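Local structure of ricin B-related lectin (Polyporus squamosus, 3PHZ) at residues L238-K243 / A281-F286. The protein binds galactose-containing carbohydrates through a ricin-type beta-trefoil lectin domain and carries a second, calcium-binding domain. Numbering follows the deposited sequence.
Sequences LMFGSK and AYFGLF
Phe240 and Phe283 lie side by side on one face of an antiparallel strand pair, their rings oblique at 37°. Phe283 CD2 sits over one face of the Phe240 ring, displaced toward its rim, and comes 3.4 Å from Phe240 CD2. Phe283 CG is anti to the backbone N (chi1 173°), whereas Phe240 CG lies beside its own N (chi1 -64°); together these torsions bring the two rings alongside each other. The Tyr282 ring reaches back against Phe240 and Gly241: CZ packs 3.6 Å from Phe240 CB, CE2 meets Gly241 C, and the carbonyl oxygen of Phe240 lies over one ring face, toward its rim. Beyond it, the CB and OG of Ser242 touch Tyr282 CE2. On the other side of the sheet the bent Met239 chain sets its CE tightly against Ala281 CB, at 3.5 Å.

Backbone bonds fix this pairing. Leu238 and Leu285 exchange two, and Phe240 N donates to Phe283 O at 2.8 Å. Phe240 O then receives Tyr282 N at 3.0 Å and, weakly, Phe283 N, so one carbonyl serves two consecutive amides.

Strand 246-255 flanks 238-243 on its far side, pairing with Met239 and Gly241, while Phe170 touches both Met239 and Ala281. Tyr173 of the second subunit meets the Phe240 ring edge-to-face, and the Phe240 side chain also lies close to that of the calcium ligand Asp209. With Tyr282 and Phe283 both opposite Phe240, the register slips by one: a classic beta bulge within the antiparallel pairing of the C-terminal strand 280-285 with strand 233-243, near the calcium site and the dimer interface.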
loop_
_atom_site.group_PDB
_atom_site.type_symbol
_atom_site.label_atom_id
_atom_site.label_comp_id
_atom_site.label_asym_id
_atom_site.label_seq_id
_atom_site.Cartn_x
_atom_site.Cartn_y
_atom_site.Cartn_z
ATOM N N LEU A 238 9.666 2.863 1.080
ATOM C CA LEU A 238 9.567 2.601 -0.342
ATOM C C LEU A 238 10.687 3.390 -1.014
ATOM O O LEU A 238 11.050 4.457 -0.517
ATOM C CB LEU A 238 8.157 3.127 -0.740
ATOM C CG LEU A 238 7.657 3.383 -2.104
ATOM C CD1 LEU A 238 7.818 2.151 -3.003
ATOM C CD2 LEU A 238 6.164 3.550 -1.696
ATOM N N MET A 239 11.248 2.872 -2.106
ATOM C CA MET A 239 12.212 3.632 -2.939
ATOM C C MET A 239 11.999 3.251 -4.381
ATOM O O MET A 239 11.549 2.129 -4.687
ATOM C CB MET A 239 13.650 3.401 -2.533
ATOM C CG MET A 239 14.192 2.008 -2.706
ATOM S SD MET A 239 15.964 1.879 -3.338
ATOM C CE MET A 239 15.407 2.611 -4.876
ATOM N N PHE A 240 12.235 4.222 -5.270
ATOM C CA PHE A 240 12.230 3.988 -6.730
ATOM C C PHE A 240 13.654 4.210 -7.180
ATOM O O PHE A 240 14.334 5.127 -6.691
ATOM C CB PHE A 240 11.378 5.010 -7.500
ATOM C CG PHE A 240 9.893 4.983 -7.193
ATOM C CD1 PHE A 240 9.277 3.899 -6.539
ATOM C CD2 PHE A 240 9.090 6.047 -7.641
ATOM C CE1 PHE A 240 7.892 3.888 -6.287
ATOM C CE2 PHE A 240 7.683 6.064 -7.405
ATOM C CZ PHE A 240 7.089 4.983 -6.725
ATOM N N GLY A 241 14.152 3.336 -8.046
ATOM C CA GLY A 241 15.547 3.375 -8.436
ATOM C C GLY A 241 15.662 3.048 -9.906
ATOM O O GLY A 241 14.689 2.531 -10.529
ATOM N N SER A 242 16.823 3.366 -10.472
ATOM C CA SER A 242 17.046 3.003 -11.859
ATOM C C SER A 242 18.490 2.674 -12.161
ATOM O O SER A 242 19.407 2.901 -11.373
ATOM C CB SER A 242 16.550 4.087 -12.811
ATOM O OG SER A 242 17.430 5.176 -12.728
ATOM N N LYS A 243 18.665 2.122 -13.347
ATOM C CA LYS A 243 19.960 1.992 -13.963
ATOM C C LYS A 243 19.677 2.044 -15.459
ATOM O O LYS A 243 18.516 2.300 -15.863
ATOM C CB LYS A 243 20.694 0.716 -13.484
ATOM C CG LYS A 243 19.969 -0.615 -13.585
ATOM C CD LYS A 243 20.713 -1.608 -12.679
ATOM C CE LYS A 243 20.442 -3.072 -13.002
ATOM N NZ LYS A 243 20.915 -3.860 -11.835
ATOM N N ALA A 281 18.843 4.947 -6.285
ATOM C CA ALA A 281 17.563 5.560 -5.912
ATOM C C ALA A 281 17.466 6.998 -6.337
ATOM O O ALA A 281 18.471 7.766 -6.272
ATOM C CB ALA A 281 17.365 5.472 -4.416
ATOM N N TYR A 282 16.263 7.399 -6.743
ATOM C CA TYR A 282 16.001 8.810 -7.020
ATOM C C TYR A 282 14.775 9.284 -6.255
ATOM O O TYR A 282 14.432 10.474 -6.334
ATOM C CB TYR A 282 15.877 9.085 -8.545
ATOM C CG TYR A 282 14.853 8.189 -9.220
ATOM C CD1 TYR A 282 13.486 8.489 -9.215
ATOM C CD2 TYR A 282 15.266 6.987 -9.829
ATOM C CE1 TYR A 282 12.555 7.618 -9.848
ATOM C CE2 TYR A 282 14.364 6.120 -10.444
ATOM C CZ TYR A 282 13.005 6.441 -10.437
ATOM O OH TYR A 282 12.149 5.545 -11.054
ATOM N N PHE A 283 14.059 8.370 -5.553
ATOM C CA PHE A 283 12.821 8.785 -4.872
ATOM C C PHE A 283 12.524 7.805 -3.773
ATOM O O PHE A 283 12.845 6.638 -3.935
ATOM C CB PHE A 283 11.653 8.744 -5.842
ATOM C CG PHE A 283 10.346 8.990 -5.188
ATOM C CD1 PHE A 283 9.977 10.276 -4.815
ATOM C CD2 PHE A 283 9.491 7.912 -4.870
ATOM C CE1 PHE A 283 8.742 10.510 -4.189
ATOM C CE2 PHE A 283 8.278 8.128 -4.218
ATOM C CZ PHE A 283 7.893 9.436 -3.894
ATOM N N GLY A 284 11.910 8.249 -2.684
ATOM C CA GLY A 284 11.488 7.240 -1.650
ATOM C C GLY A 284 10.670 7.893 -0.558
ATOM O O GLY A 284 10.485 9.076 -0.581
ATOM N N LEU A 285 10.196 7.096 0.402
ATOM C CA LEU A 285 9.245 7.580 1.386
ATOM C C LEU A 285 9.271 6.608 2.550
ATOM O O LEU A 285 9.576 5.422 2.329
ATOM C CB LEU A 285 7.865 7.536 0.722
ATOM C CG LEU A 285 6.577 7.733 1.446
ATOM C CD1 LEU A 285 6.640 9.101 2.158
ATOM C CD2 LEU A 285 5.477 7.728 0.348
ATOM N N PHE A 286 8.922 7.080 3.750
ATOM C CA PHE A 286 8.677 6.169 4.855
ATOM C C PHE A 286 7.698 6.828 5.822
ATOM O O PHE A 286 7.163 7.893 5.464
ATOM C CB PHE A 286 9.980 5.678 5.545
ATOM C CG PHE A 286 10.729 6.729 6.348
ATOM C CD1 PHE A 286 10.650 6.767 7.765
ATOM C CD2 PHE A 286 11.579 7.654 5.669
ATOM C CE1 PHE A 286 11.437 7.636 8.506
ATOM C CE2 PHE A 286 12.386 8.583 6.415
ATOM C CZ PHE A 286 12.322 8.538 7.853
ATOM O OXT PHE A 286 7.415 6.312 6.913
#